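PDB 2HQY: phosphatidylglycerol lysyltransferase C-terminal domain-containing protein from Bacteroides thetaiotaomicron, which is of unknown function but binds coenzyme A and probably acts as an acyl- or aminoacyltransferase related to phosphatidylglycerol lysyltransferases. Local coordinates for residues D23-D28 with Y261-R266; A121-L126 with K277-Y282; Y125-L130 with I257-I262; K136-K141 with S281-T286. All coordinates share one frame; numbering follows the deposited sequence.

Contact 1 (D23-D28 with Y261-R266)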
loop_
_atom_site.group_PDB
_atom_site.type_symbol
_atom_site.label_atom_id
_atom_site.label_comp_id
_atom_site.label_asym_id
_atom_site.label_seq_id
_atom_site.Cartn_x
_atom_site.Cartn_y
_atom_site.Cartn_z
ATOM N N ASP A 23 -6.103 19.529 19.169
ATOM C CA ASP A 23 -6.102 18.877 20.475
ATOM C C ASP A 23 -6.383 17.375 20.379
ATOM O O ASP A 23 -6.738 16.729 21.351
ATOM C CB ASP A 23 -7.002 19.643 21.475
ATOM C CG ASP A 23 -6.271 20.866 22.089
ATOM O OD1 ASP A 23 -5.053 20.786 22.464
ATOM O OD2 ASP A 23 -6.917 21.929 22.189
ATOM N N ARG A 24 -6.153 16.822 19.192
ATOM C CA ARG A 24 -6.341 15.392 18.953
ATOM C C ARG A 24 -5.113 14.597 19.375
ATOM O O ARG A 24 -4.016 14.887 18.935
ATOM C CB ARG A 24 -6.636 15.177 17.468
ATOM C CG ARG A 24 -7.772 16.074 16.988
ATOM C CD ARG A 24 -9.121 15.446 17.261
ATOM N NE ARG A 24 -9.333 14.410 16.270
ATOM C CZ ARG A 24 -9.941 14.591 15.100
ATOM N NH1 ARG A 24 -10.030 13.567 14.266
ATOM N NH2 ARG A 24 -10.468 15.780 14.770
ATOM N N ARG A 25 -5.310 13.590 20.222
ATOM C CA ARG A 25 -4.193 12.818 20.753
ATOM C C ARG A 25 -4.134 11.378 20.236
ATOM O O ARG A 25 -3.255 10.604 20.617
ATOM C CB ARG A 25 -4.228 12.848 22.277
ATOM C CG ARG A 25 -4.154 14.257 22.825
ATOM C CD ARG A 25 -4.024 14.253 24.328
ATOM N NE ARG A 25 -5.194 13.688 24.997
ATOM C CZ ARG A 25 -5.260 13.436 26.307
ATOM N NH1 ARG A 25 -4.217 13.674 27.097
ATOM N NH2 ARG A 25 -6.369 12.927 26.833
ATOM N N ASN A 26 -5.064 11.001 19.368
ATOM C CA ASN A 26 -5.085 9.595 18.978
ATOM C C ASN A 26 -3.974 9.212 17.993
ATOM O O ASN A 26 -3.595 10.008 17.099
ATOM C CB ASN A 26 -6.458 9.138 18.542
ATOM C CG ASN A 26 -6.874 9.750 17.274
ATOM O OD1 ASN A 26 -7.064 10.961 17.195
ATOM N ND2 ASN A 26 -7.090 8.913 16.265
ATOM N N CYS A 27 -3.432 8.014 18.199
ATOM C CA CYS A 27 -2.208 7.595 17.519
ATOM C C CYS A 27 -2.425 7.493 16.032
ATOM O O CYS A 27 -1.465 7.546 15.265
ATOM C CB CYS A 27 -1.697 6.246 18.069
ATOM S SG CYS A 27 -2.761 4.828 17.745
ATOM N N ASP A 28 -3.681 7.332 15.611
ATOM C CA ASP A 28 -3.948 7.219 14.168
ATOM C C ASP A 28 -3.633 8.502 13.409
ATOM O O ASP A 28 -3.615 8.492 12.175
ATOM C CB ASP A 28 -5.369 6.755 13.905
ATOM C CG ASP A 28 -5.584 5.309 14.362
ATOM O OD1 ASP A 28 -4.617 4.505 14.272
ATOM O OD2 ASP A 28 -6.686 4.975 14.804
ATOM N N TYR A 261 6.254 17.389 25.138
ATOM C CA TYR A 261 5.289 16.285 25.009
ATOM C C TYR A 261 4.957 15.752 26.388
ATOM O O TYR A 261 5.608 14.830 26.884
ATOM C CB TYR A 261 5.837 15.189 24.058
ATOM C CG TYR A 261 6.211 15.809 22.742
ATOM C CD1 TYR A 261 5.220 16.326 21.891
ATOM C CD2 TYR A 261 7.543 15.927 22.361
ATOM C CE1 TYR A 261 5.547 16.936 20.697
ATOM C CE2 TYR A 261 7.892 16.525 21.135
ATOM C CZ TYR A 261 6.888 17.032 20.332
ATOM O OH TYR A 261 7.219 17.647 19.170
ATOM N N ILE A 262 3.954 16.373 27.004
ATOM C CA ILE A 262 3.443 16.027 28.326
ATOM C C ILE A 262 2.910 14.600 28.367
ATOM O O ILE A 262 3.031 13.922 29.394
ATOM C CB ILE A 262 2.321 17.054 28.744
ATOM C CG1 ILE A 262 2.968 18.380 29.159
ATOM C CG2 ILE A 262 1.520 16.589 29.936
ATOM C CD1 ILE A 262 3.217 19.323 28.047
ATOM N N TYR A 263 2.326 14.158 27.245
ATOM C CA TYR A 263 1.654 12.868 27.163
ATOM C C TYR A 263 2.398 11.935 26.233
ATOM O O TYR A 263 2.965 12.368 25.229
ATOM C CB TYR A 263 0.226 13.032 26.651
ATOM C CG TYR A 263 -0.570 13.943 27.530
ATOM C CD1 TYR A 263 -0.964 13.525 28.789
ATOM C CD2 TYR A 263 -0.887 15.229 27.120
ATOM C CE1 TYR A 263 -1.678 14.376 29.639
ATOM C CE2 TYR A 263 -1.607 16.090 27.957
ATOM C CZ TYR A 263 -1.996 15.642 29.207
ATOM O OH TYR A 263 -2.714 16.465 30.044
ATOM N N ILE A 264 2.376 10.651 26.574
ATOM C CA ILE A 264 2.953 9.632 25.682
ATOM C C ILE A 264 1.815 8.674 25.336
ATOM O O ILE A 264 1.176 8.119 26.225
ATOM C CB ILE A 264 4.122 8.843 26.321
ATOM C CG1 ILE A 264 5.312 9.749 26.662
ATOM C CG2 ILE A 264 4.569 7.726 25.329
ATOM C CD1 ILE A 264 6.445 9.006 27.412
ATOM N N ASN A 265 1.524 8.526 24.045
ATOM C CA ASN A 265 0.488 7.611 23.587
ATOM C C ASN A 265 1.173 6.309 23.106
ATOM O O ASN A 265 1.922 6.309 22.103
ATOM C CB ASN A 265 -0.321 8.277 22.454
ATOM C CG ASN A 265 -1.487 7.413 21.951
ATOM O OD1 ASN A 265 -1.426 6.179 21.969
ATOM N ND2 ASN A 265 -2.551 8.073 21.478
ATOM N N ARG A 266 0.940 5.214 23.826
ATOM C CA ARG A 266 1.534 3.900 23.465
ATOM C C ARG A 266 0.532 2.961 22.784
ATOM O O ARG A 266 0.717 1.740 22.767
ATOM C CB ARG A 266 2.197 3.241 24.691
ATOM C CG ARG A 266 3.341 4.097 25.255
ATOM C CD ARG A 266 3.981 3.542 26.528
ATOM N NE ARG A 266 4.438 2.171 26.331
ATOM C CZ ARG A 266 5.595 1.801 25.797
ATOM N NH1 ARG A 266 6.503 2.691 25.404
ATOM N NH2 ARG A 266 5.829 0.502 25.671
#
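Cys27 and Asn265 mark the closest approach of the two backbones, CA to CA 6.6 Å, where the loop 23-28 meets strand 263-265. Asn265 makes the polar link. Its CG lies anti to the backbone N (chi1 -177°), which carries the amide across to the loop. ND2 donates to Arg25 O at 2.8 Å, and the oxygen lies close to the plane of the amide. ND2 also bonds to Asp122 OD2, which takes the backbone N of Cys27 as well. OD1 accepts from Glu267 N, so both ends of the amide are held and its rotation is fixed. A leucine in place of this asparagine would probably cost Arg25 O its donor from the strand and leave Asp122 OD2 with one donor fewer. Cys27 CB packs against the amide, 3.9 Å from Asn265 OD1. The second link is cation-pi. Arg25 CZ sits 4.7 Å from the Tyr263 ring centroid, only 4° off the ring normal. The guanidinium stands almost perpendicular to the ring, and NH1 leads, 3.4 Å above the centre of the face. Ile262 CG2 lies over the opposite face. Strand 263-265 runs between strand 122-126, antiparallel, and strand 230-238, parallel. Ile124 and Thr230 from these two neighbours also touch Arg25, so the loop before helix 31-36 is seated on these strands.

Contact 2 (A121-L126 with K277-Y282)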
loop_
_atom_site.group_PDB
_atom_site.type_symbol
_atom_site.label_atom_id
_atom_site.label_comp_id
_atom_site.label_asym_id
_atom_site.label_seq_id
_atom_site.Cartn_x
_atom_site.Cartn_y
_atom_site.Cartn_z
ATOM N N ALA A 121 -9.009 1.398 21.962
ATOM C CA ALA A 121 -8.707 2.562 22.798
ATOM C C ALA A 121 -7.190 2.734 22.892
ATOM O O ALA A 121 -6.472 1.738 22.896
ATOM C CB ALA A 121 -9.308 2.384 24.198
ATOM N N ASP A 122 -6.721 3.983 22.959
ATOM C CA ASP A 122 -5.293 4.282 23.129
ATOM C C ASP A 122 -4.971 4.454 24.602
ATOM O O ASP A 122 -5.742 5.057 25.368
ATOM C CB ASP A 122 -4.885 5.585 22.446
ATOM C CG ASP A 122 -4.791 5.485 20.943
ATOM O OD1 ASP A 122 -4.784 4.371 20.365
ATOM O OD2 ASP A 122 -4.697 6.565 20.334
ATOM N N TYR A 123 -3.811 3.946 24.986
ATOM C CA TYR A 123 -3.281 4.144 26.321
ATOM C C TYR A 123 -2.407 5.407 26.322
ATOM O O TYR A 123 -1.425 5.493 25.567
ATOM C CB TYR A 123 -2.435 2.930 26.706
ATOM C CG TYR A 123 -3.256 1.734 27.088
ATOM C CD1 TYR A 123 -3.442 1.402 28.433
ATOM C CD2 TYR A 123 -3.871 0.946 26.102
ATOM C CE1 TYR A 123 -4.207 0.305 28.803
ATOM C CE2 TYR A 123 -4.636 -0.154 26.443
ATOM C CZ TYR A 123 -4.803 -0.468 27.803
ATOM O OH TYR A 123 -5.574 -1.542 28.154
ATOM N N ILE A 124 -2.769 6.362 27.172
ATOM C CA ILE A 124 -2.058 7.642 27.298
ATOM C C ILE A 124 -1.449 7.773 28.713
ATOM O O ILE A 124 -2.110 7.517 29.722
ATOM C CB ILE A 124 -2.992 8.833 26.919
ATOM C CG1 ILE A 124 -3.429 8.655 25.444
ATOM C CG2 ILE A 124 -2.304 10.201 27.196
ATOM C CD1 ILE A 124 -3.911 9.897 24.738
ATOM N N TYR A 125 -0.170 8.110 28.749
ATOM C CA TYR A 125 0.623 8.196 29.974
ATOM C C TYR A 125 1.263 9.578 30.077
ATOM O O TYR A 125 1.410 10.271 29.069
ATOM C CB TYR A 125 1.749 7.161 29.897
ATOM C CG TYR A 125 1.284 5.739 29.667
ATOM C CD1 TYR A 125 1.001 4.884 30.742
ATOM C CD2 TYR A 125 1.145 5.249 28.369
ATOM C CE1 TYR A 125 0.581 3.569 30.514
ATOM C CE2 TYR A 125 0.722 3.965 28.126
ATOM C CZ TYR A 125 0.457 3.132 29.180
ATOM O OH TYR A 125 0.074 1.865 28.872
ATOM N N LEU A 126 1.629 9.982 31.289
ATOM C CA LEU A 126 2.447 11.184 31.482
ATOM C C LEU A 126 3.881 10.837 31.129
ATOM O O LEU A 126 4.419 9.845 31.618
ATOM C CB LEU A 126 2.412 11.653 32.930
ATOM C CG LEU A 126 1.054 12.167 33.445
ATOM C CD1 LEU A 126 1.060 12.447 34.953
ATOM C CD2 LEU A 126 0.605 13.398 32.639
ATOM N N LYS A 277 -2.846 -6.174 30.007
ATOM C CA LYS A 277 -2.207 -6.159 31.333
ATOM C C LYS A 277 -0.890 -5.400 31.331
ATOM O O LYS A 277 -0.639 -4.628 32.252
ATOM C CB LYS A 277 -2.031 -7.571 31.910
ATOM C CG LYS A 277 -3.351 -8.142 32.492
ATOM C CD LYS A 277 -3.160 -9.537 33.039
ATOM C CE LYS A 277 -3.005 -10.558 31.915
ATOM N NZ LYS A 277 -2.971 -11.938 32.476
ATOM N N ALA A 278 -0.070 -5.592 30.292
ATOM C CA ALA A 278 1.174 -4.848 30.134
ATOM C C ALA A 278 0.939 -3.321 30.111
ATOM O O ALA A 278 1.592 -2.573 30.833
ATOM C CB ALA A 278 1.909 -5.318 28.865
ATOM N N LYS A 279 -0.009 -2.874 29.282
ATOM C CA LYS A 279 -0.261 -1.445 29.116
ATOM C C LYS A 279 -0.932 -0.840 30.368
ATOM O O LYS A 279 -0.598 0.280 30.775
ATOM C CB LYS A 279 -1.050 -1.174 27.825
ATOM C CG LYS A 279 -0.211 -1.528 26.563
ATOM C CD LYS A 279 -0.766 -1.024 25.238
ATOM C CE LYS A 279 0.328 -1.258 24.153
ATOM N NZ LYS A 279 -0.062 -1.078 22.722
ATOM N N LEU A 280 -1.850 -1.587 30.996
ATOM C CA LEU A 280 -2.407 -1.123 32.274
ATOM C C LEU A 280 -1.345 -0.997 33.381
ATOM O O LEU A 280 -1.460 -0.124 34.249
ATOM C CB LEU A 280 -3.542 -2.038 32.754
ATOM C CG LEU A 280 -4.855 -1.940 31.991
ATOM C CD1 LEU A 280 -5.769 -3.129 32.360
ATOM C CD2 LEU A 280 -5.563 -0.600 32.248
ATOM N N SER A 281 -0.344 -1.876 33.361
ATOM C CA SER A 281 0.688 -1.949 34.420
ATOM C C SER A 281 1.554 -0.688 34.462
ATOM O O SER A 281 2.192 -0.410 35.482
ATOM C CB SER A 281 1.596 -3.193 34.281
ATOM O OG SER A 281 2.547 -3.076 33.203
ATOM N N TYR A 282 1.606 0.054 33.347
ATOM C CA TYR A 282 2.369 1.310 33.306
ATOM C C TYR A 282 1.518 2.527 33.722
ATOM O O TYR A 282 1.959 3.668 33.602
ATOM C CB TYR A 282 2.988 1.523 31.918
ATOM C CG TYR A 282 4.377 0.930 31.794
ATOM C CD1 TYR A 282 4.588 -0.280 31.130
ATOM C CD2 TYR A 282 5.483 1.571 32.369
ATOM C CE1 TYR A 282 5.879 -0.833 31.019
ATOM C CE2 TYR A 282 6.775 1.029 32.274
ATOM C CZ TYR A 282 6.973 -0.169 31.605
ATOM O OH TYR A 282 8.248 -0.699 31.517
#
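Lys279 rests on Tyr123 and Tyr125, in a helix-on-strand packing consistent with the acetyltransferase-like fold of this family. The axes of helix 277-281 and strand 122-126 are 9.6 Å apart and 24° from parallel. Lys279 CB sits 3.5 Å above the centre of the Tyr123 ring, a CH-pi contact. With CG anti to the carbonyl carbon (chi1 -66°) and the chain extended beyond it, the lysine runs on past the ring, CD 3.8 Å from Tyr123 CD2. Its NZ goes on to the backbone oxygens of Glu268 and Arg266. Lys279 O accepts a short bond, 2.6 Å, from Tyr125 OH. The hydroxyl comes from well to the side of the carbonyl (C=O...OH angle 113°). Leu280 follows. Its CB points away from the strand, but CG lies at the Tyr123 ring edge and CD2 is 3.8 Å from Tyr123 CE1. Tyr123 OH is held beyond the contact by Asp269 and Arg118. An alanine here would probably open a gap under Lys279 CB and leave Asp269 and Arg118 without the phenol between them. Tyr282 comes last, just past the helix. Its ring leads off to Ala247 and Asn250 of helix 245-256, while CB packs on Tyr125 CE1 at 3.5 Å. Tyr282 O is buried with no polar partner in the model, and lies at the ring edge 3.3 Å from Tyr125 CD1.

Contact 3 (Y125-L130 with I257-I262)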
loop_
_atom_site.group_PDB
_atom_site.type_symbol
_atom_site.label_atom_id
_atom_site.label_comp_id
_atom_site.label_asym_id
_atom_site.label_seq_id
_atom_site.Cartn_x
_atom_site.Cartn_y
_atom_site.Cartn_z
ATOM N N TYR A 125 -0.170 8.110 28.749
ATOM C CA TYR A 125 0.623 8.196 29.974
ATOM C C TYR A 125 1.263 9.578 30.077
ATOM O O TYR A 125 1.410 10.271 29.069
ATOM C CB TYR A 125 1.749 7.161 29.897
ATOM C CG TYR A 125 1.284 5.739 29.667
ATOM C CD1 TYR A 125 1.001 4.884 30.742
ATOM C CD2 TYR A 125 1.145 5.249 28.369
ATOM C CE1 TYR A 125 0.581 3.569 30.514
ATOM C CE2 TYR A 125 0.722 3.965 28.126
ATOM C CZ TYR A 125 0.457 3.132 29.180
ATOM O OH TYR A 125 0.074 1.865 28.872
ATOM N N LEU A 126 1.629 9.982 31.289
ATOM C CA LEU A 126 2.447 11.184 31.482
ATOM C C LEU A 126 3.881 10.837 31.129
ATOM O O LEU A 126 4.419 9.845 31.618
ATOM C CB LEU A 126 2.412 11.653 32.930
ATOM C CG LEU A 126 1.054 12.167 33.445
ATOM C CD1 LEU A 126 1.060 12.447 34.953
ATOM C CD2 LEU A 126 0.605 13.398 32.639
ATOM N N ARG A 127 4.511 11.656 30.295
ATOM C CA ARG A 127 5.945 11.490 30.018
ATOM C C ARG A 127 6.751 11.517 31.316
ATOM O O ARG A 127 7.695 10.749 31.477
ATOM C CB ARG A 127 6.435 12.577 29.056
ATOM C CG ARG A 127 7.854 12.359 28.500
ATOM C CD ARG A 127 8.565 13.691 28.239
ATOM N NE ARG A 127 9.196 14.112 29.471
ATOM C CZ ARG A 127 10.464 13.869 29.798
ATOM N NH1 ARG A 127 11.293 13.242 28.966
ATOM N NH2 ARG A 127 10.905 14.291 30.961
ATOM N N SER A 128 6.372 12.409 32.230
ATOM C CA SER A 128 6.975 12.486 33.557
ATOM C C SER A 128 6.955 11.153 34.337
ATOM O O SER A 128 7.965 10.809 34.970
ATOM C CB SER A 128 6.399 13.666 34.373
ATOM O OG SER A 128 5.005 13.558 34.586
ATOM N N ASP A 129 5.863 10.387 34.251
ATOM C CA ASP A 129 5.791 9.074 34.899
ATOM C C ASP A 129 6.746 8.066 34.251
ATOM O O ASP A 129 7.537 7.412 34.929
ATOM C CB ASP A 129 4.371 8.520 34.828
ATOM C CG ASP A 129 3.412 9.201 35.803
ATOM O OD1 ASP A 129 3.867 9.797 36.813
ATOM O OD2 ASP A 129 2.189 9.126 35.545
ATOM N N LEU A 130 6.665 7.949 32.931
ATOM C CA LEU A 130 7.453 6.944 32.205
ATOM C C LEU A 130 8.952 7.261 32.220
ATOM O O LEU A 130 9.774 6.336 32.195
ATOM C CB LEU A 130 6.912 6.766 30.781
ATOM C CG LEU A 130 5.453 6.269 30.683
ATOM C CD1 LEU A 130 5.067 5.966 29.211
ATOM C CD2 LEU A 130 5.203 5.040 31.557
ATOM N N ILE A 257 12.395 11.677 24.730
ATOM C CA ILE A 257 11.247 12.410 24.209
ATOM C C ILE A 257 11.264 13.836 24.790
ATOM O O ILE A 257 11.378 13.999 26.018
ATOM C CB ILE A 257 9.916 11.676 24.575
ATOM C CG1 ILE A 257 9.805 10.354 23.791
ATOM C CG2 ILE A 257 8.706 12.619 24.349
ATOM C CD1 ILE A 257 8.667 9.412 24.285
ATOM N N PRO A 258 11.222 14.861 23.917
ATOM C CA PRO A 258 11.283 16.262 24.351
ATOM C C PRO A 258 10.212 16.616 25.398
ATOM O O PRO A 258 9.101 16.096 25.339
ATOM C CB PRO A 258 11.060 17.025 23.047
ATOM C CG PRO A 258 11.632 16.111 21.991
ATOM C CD PRO A 258 11.166 14.755 22.445
ATOM N N GLU A 259 10.548 17.501 26.335
ATOM C CA GLU A 259 9.685 17.792 27.493
ATOM C C GLU A 259 8.335 18.417 27.149
ATOM O O GLU A 259 7.396 18.278 27.922
ATOM C CB GLU A 259 10.410 18.627 28.578
ATOM C CG GLU A 259 11.346 17.775 29.459
ATOM C CD GLU A 259 11.645 18.373 30.842
ATOM O OE1 GLU A 259 11.801 17.566 31.797
ATOM O OE2 GLU A 259 11.737 19.626 30.989
ATOM N N GLN A 260 8.226 19.077 25.997
ATOM C CA GLN A 260 6.946 19.686 25.605
ATOM C C GLN A 260 5.844 18.634 25.393
ATOM O O GLN A 260 4.653 18.935 25.465
ATOM C CB GLN A 260 7.093 20.578 24.367
ATOM C CG GLN A 260 7.447 19.855 23.066
ATOM C CD GLN A 260 8.914 20.025 22.679
ATOM O OE1 GLN A 260 9.230 20.106 21.493
ATOM N NE2 GLN A 260 9.805 20.108 23.668
ATOM N N TYR A 261 6.254 17.389 25.138
ATOM C CA TYR A 261 5.289 16.285 25.009
ATOM C C TYR A 261 4.957 15.752 26.388
ATOM O O TYR A 261 5.608 14.830 26.884
ATOM C CB TYR A 261 5.837 15.189 24.058
ATOM C CG TYR A 261 6.211 15.809 22.742
ATOM C CD1 TYR A 261 5.220 16.326 21.891
ATOM C CD2 TYR A 261 7.543 15.927 22.361
ATOM C CE1 TYR A 261 5.547 16.936 20.697
ATOM C CE2 TYR A 261 7.892 16.525 21.135
ATOM C CZ TYR A 261 6.888 17.032 20.332
ATOM O OH TYR A 261 7.219 17.647 19.170
ATOM N N ILE A 262 3.954 16.373 27.004
ATOM C CA ILE A 262 3.443 16.027 28.326
ATOM C C ILE A 262 2.910 14.600 28.367
ATOM O O ILE A 262 3.031 13.922 29.394
ATOM C CB ILE A 262 2.321 17.054 28.744
ATOM C CG1 ILE A 262 2.968 18.380 29.159
ATOM C CG2 ILE A 262 1.520 16.589 29.936
ATOM C CD1 ILE A 262 3.217 19.323 28.047
HETATM O O HOH W 1 4.518 14.666 31.517
#
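Ile262 O, from a loop far along the chain, takes Arg127 N directly and Ser128 N through a water at the start of helix 127-132. Arg127 N reaches Ile262 O at 2.9 Å in a nearly straight bond (168°), although the donor stands above the carbonyl plane. Water 1 donates to the same oxygen at 2.7 Å and accepts from Ser128 N. Leu126, at the N-cap position, adds a CA-H...O contact to Ile262 O. The Arg127 side chain grips the rest of the loop. Its CG is anti to the backbone N (chi1 -170°), and bends at chi2 and chi3 turn the chain along the type I turn of Pro258 to Tyr261. Arg127 CB passes 3.2 Å from Tyr261 O, and CD packs on Ile257 CG2. NH1 gives a weak bond to Ile257 O at 3.0 Å. Glu259 CG lies over one face of the guanidinium. Glu259 OE1 is 3.5 Å from Arg127 NH2 but well out of the guanidinium plane, so this salt bridge rests on charge alone. The loop thus leaves helix 245-256, passes the start of helix 127-132, and enters strand 263-265, which pairs antiparallel with strand 122-126.

Contact 4 (K136-K141 with S281-T286); sequences KKFQAK and SYQPVT
Lys141 and Ser281 make the direct hydrogen bond, NZ to OG 2.8 Å; that OG in turn donates to Ala278 O. Two waters add bridges. One joins Lys141 NZ to Tyr282 OH, the other Lys137 NZ to Gln283 O. Within the loop, Gln283 NE2 bonds to Ser281 O at 3.1 Å, from above the carbonyl plane. The aromatic contacts come from both segments. A bend at chi2 (-57°) lays Lys141 over the Tyr282 ring, with CE 3.6 Å above its centre. Lys141 NZ is 4.1 Å from the Tyr282 centroid, a cation-pi contact. Gln283 CG lies over a face of Phe138, while Tyr282 O meets the edge of that ring, 3.3 Å from Phe138 CE1. Lys137 CD packs beside Gln283 CG. The arrangement is a helix start packed on a connection: Phe138, at the N-cap position of helix 139-151, and its neighbours meet the turn that links helix 273-281 to strand 286-295.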
loop_
_atom_site.group_PDB
_atom_site.type_symbol
_atom_site.label_atom_id
_atom_site.label_comp_id
_atom_site.label_asym_id
_atom_site.label_seq_id
_atom_site.Cartn_x
_atom_site.Cartn_y
_atom_site.Cartn_z
ATOM N N LYS A 136 5.071 5.155 44.586
ATOM C CA LYS A 136 4.660 3.798 44.944
ATOM C C LYS A 136 4.126 2.968 43.771
ATOM O O LYS A 136 4.484 1.795 43.619
ATOM C CB LYS A 136 3.617 3.830 46.077
ATOM C CG LYS A 136 3.363 2.456 46.696
ATOM C CD LYS A 136 2.296 2.477 47.799
ATOM C CE LYS A 136 0.916 2.235 47.199
ATOM N NZ LYS A 136 -0.128 2.308 48.218
ATOM N N LYS A 137 3.297 3.574 42.927
ATOM C CA LYS A 137 2.679 2.832 41.821
ATOM C C LYS A 137 3.653 2.341 40.745
ATOM O O LYS A 137 3.308 1.461 39.956
ATOM C CB LYS A 137 1.510 3.602 41.196
ATOM C CG LYS A 137 1.863 4.899 40.510
ATOM C CD LYS A 137 0.611 5.477 39.879
ATOM C CE LYS A 137 0.654 6.996 39.860
ATOM N NZ LYS A 137 -0.599 7.527 39.248
ATOM N N PHE A 138 4.858 2.908 40.726
ATOM C CA PHE A 138 5.895 2.485 39.775
ATOM C C PHE A 138 7.028 1.682 40.412
ATOM O O PHE A 138 8.068 1.484 39.781
ATOM C CB PHE A 138 6.447 3.680 38.997
ATOM C CG PHE A 138 5.472 4.256 38.008
ATOM C CD1 PHE A 138 5.201 3.594 36.806
ATOM C CD2 PHE A 138 4.816 5.443 38.282
ATOM C CE1 PHE A 138 4.295 4.120 35.889
ATOM C CE2 PHE A 138 3.888 5.978 37.386
ATOM C CZ PHE A 138 3.628 5.319 36.182
ATOM N N GLN A 139 6.832 1.210 41.651
ATOM C CA GLN A 139 7.859 0.426 42.330
ATOM C C GLN A 139 8.289 -0.839 41.581
ATOM O O GLN A 139 9.491 -1.094 41.462
ATOM C CB GLN A 139 7.463 0.084 43.770
ATOM C CG GLN A 139 8.646 -0.474 44.557
ATOM C CD GLN A 139 8.586 -0.113 46.009
ATOM O OE1 GLN A 139 7.618 -0.431 46.698
ATOM N NE2 GLN A 139 9.623 0.570 46.493
ATOM N N ALA A 140 7.332 -1.628 41.085
ATOM C CA ALA A 140 7.654 -2.811 40.272
ATOM C C ALA A 140 8.453 -2.452 39.011
ATOM O O ALA A 140 9.366 -3.192 38.615
ATOM C CB ALA A 140 6.382 -3.578 39.889
ATOM N N LYS A 141 8.106 -1.330 38.385
ATOM C CA LYS A 141 8.813 -0.904 37.165
ATOM C C LYS A 141 10.264 -0.518 37.468
ATOM O O LYS A 141 11.162 -0.875 36.716
ATOM C CB LYS A 141 8.066 0.226 36.441
ATOM C CG LYS A 141 6.641 -0.143 35.991
ATOM C CD LYS A 141 6.641 -1.358 35.099
ATOM C CE LYS A 141 5.244 -1.683 34.608
ATOM N NZ LYS A 141 5.217 -2.992 33.916
ATOM N N SER A 281 -0.344 -1.876 33.361
ATOM C CA SER A 281 0.688 -1.949 34.420
ATOM C C SER A 281 1.554 -0.688 34.462
ATOM O O SER A 281 2.192 -0.410 35.482
ATOM C CB SER A 281 1.596 -3.193 34.281
ATOM O OG SER A 281 2.547 -3.076 33.203
ATOM N N TYR A 282 1.606 0.054 33.347
ATOM C CA TYR A 282 2.369 1.310 33.306
ATOM C C TYR A 282 1.518 2.527 33.722
ATOM O O TYR A 282 1.959 3.668 33.602
ATOM C CB TYR A 282 2.988 1.523 31.918
ATOM C CG TYR A 282 4.377 0.930 31.794
ATOM C CD1 TYR A 282 4.588 -0.280 31.130
ATOM C CD2 TYR A 282 5.483 1.571 32.369
ATOM C CE1 TYR A 282 5.879 -0.833 31.019
ATOM C CE2 TYR A 282 6.775 1.029 32.274
ATOM C CZ TYR A 282 6.973 -0.169 31.605
ATOM O OH TYR A 282 8.248 -0.699 31.517
ATOM N N GLN A 283 0.292 2.277 34.180
ATOM C CA GLN A 283 -0.520 3.293 34.876
ATOM C C GLN A 283 -0.900 4.485 34.001
ATOM O O GLN A 283 -0.497 5.620 34.298
ATOM C CB GLN A 283 0.217 3.834 36.119
ATOM C CG GLN A 283 0.897 2.817 37.011
ATOM C CD GLN A 283 -0.085 1.851 37.638
ATOM O OE1 GLN A 283 -1.151 2.250 38.110
ATOM N NE2 GLN A 283 0.266 0.568 37.639
ATOM N N PRO A 284 -1.722 4.257 32.951
ATOM C CA PRO A 284 -2.115 5.361 32.079
ATOM C C PRO A 284 -2.971 6.397 32.814
ATOM O O PRO A 284 -3.731 6.037 33.728
ATOM C CB PRO A 284 -2.943 4.660 31.002
ATOM C CG PRO A 284 -3.501 3.444 31.693
ATOM C CD PRO A 284 -2.363 2.993 32.548
ATOM N N VAL A 285 -2.830 7.665 32.430
ATOM C CA VAL A 285 -3.696 8.730 32.950
ATOM C C VAL A 285 -5.035 8.729 32.215
ATOM O O VAL A 285 -6.047 9.160 32.753
ATOM C CB VAL A 285 -3.046 10.149 32.863
ATOM C CG1 VAL A 285 -1.978 10.306 33.926
ATOM C CG2 VAL A 285 -2.466 10.414 31.493
ATOM N N THR A 286 -5.039 8.222 30.982
ATOM C CA THR A 286 -6.234 8.253 30.150
ATOM C C THR A 286 -6.276 7.006 29.294
ATOM O O THR A 286 -5.251 6.588 28.748
ATOM C CB THR A 286 -6.217 9.463 29.188
ATOM O OG1 THR A 286 -6.302 10.666 29.946
ATOM C CG2 THR A 286 -7.395 9.416 28.200
HETATM O O HOH W 2 -1.568 7.287 36.222
HETATM O O HOH W 3 7.907 -3.229 32.503
#

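Overall arrangement
The first segments follow in the order of contacts 1, 2, 3 and 4 between residues 23 and 141. Their partners all lie between 257 and 286, so this late part of the chain gathers the earlier ones. Strand 122-126 is the hub. It pairs antiparallel with strand 263-265 of contact 1 and with strand 286-295, into which contact 4 leads. Contacts 1 and 3 share Tyr261 and Ile262, contacts 2 and 3 Tyr125 and Leu126, contacts 2 and 4 Ser281 and Tyr282. Centres are about 9 Å apart for contacts 2 and 4 and about 18 Å for 1 and 4. Contact 2 comes nearest the bound coenzyme A, with the Lys279 side chain about 7 Å from it.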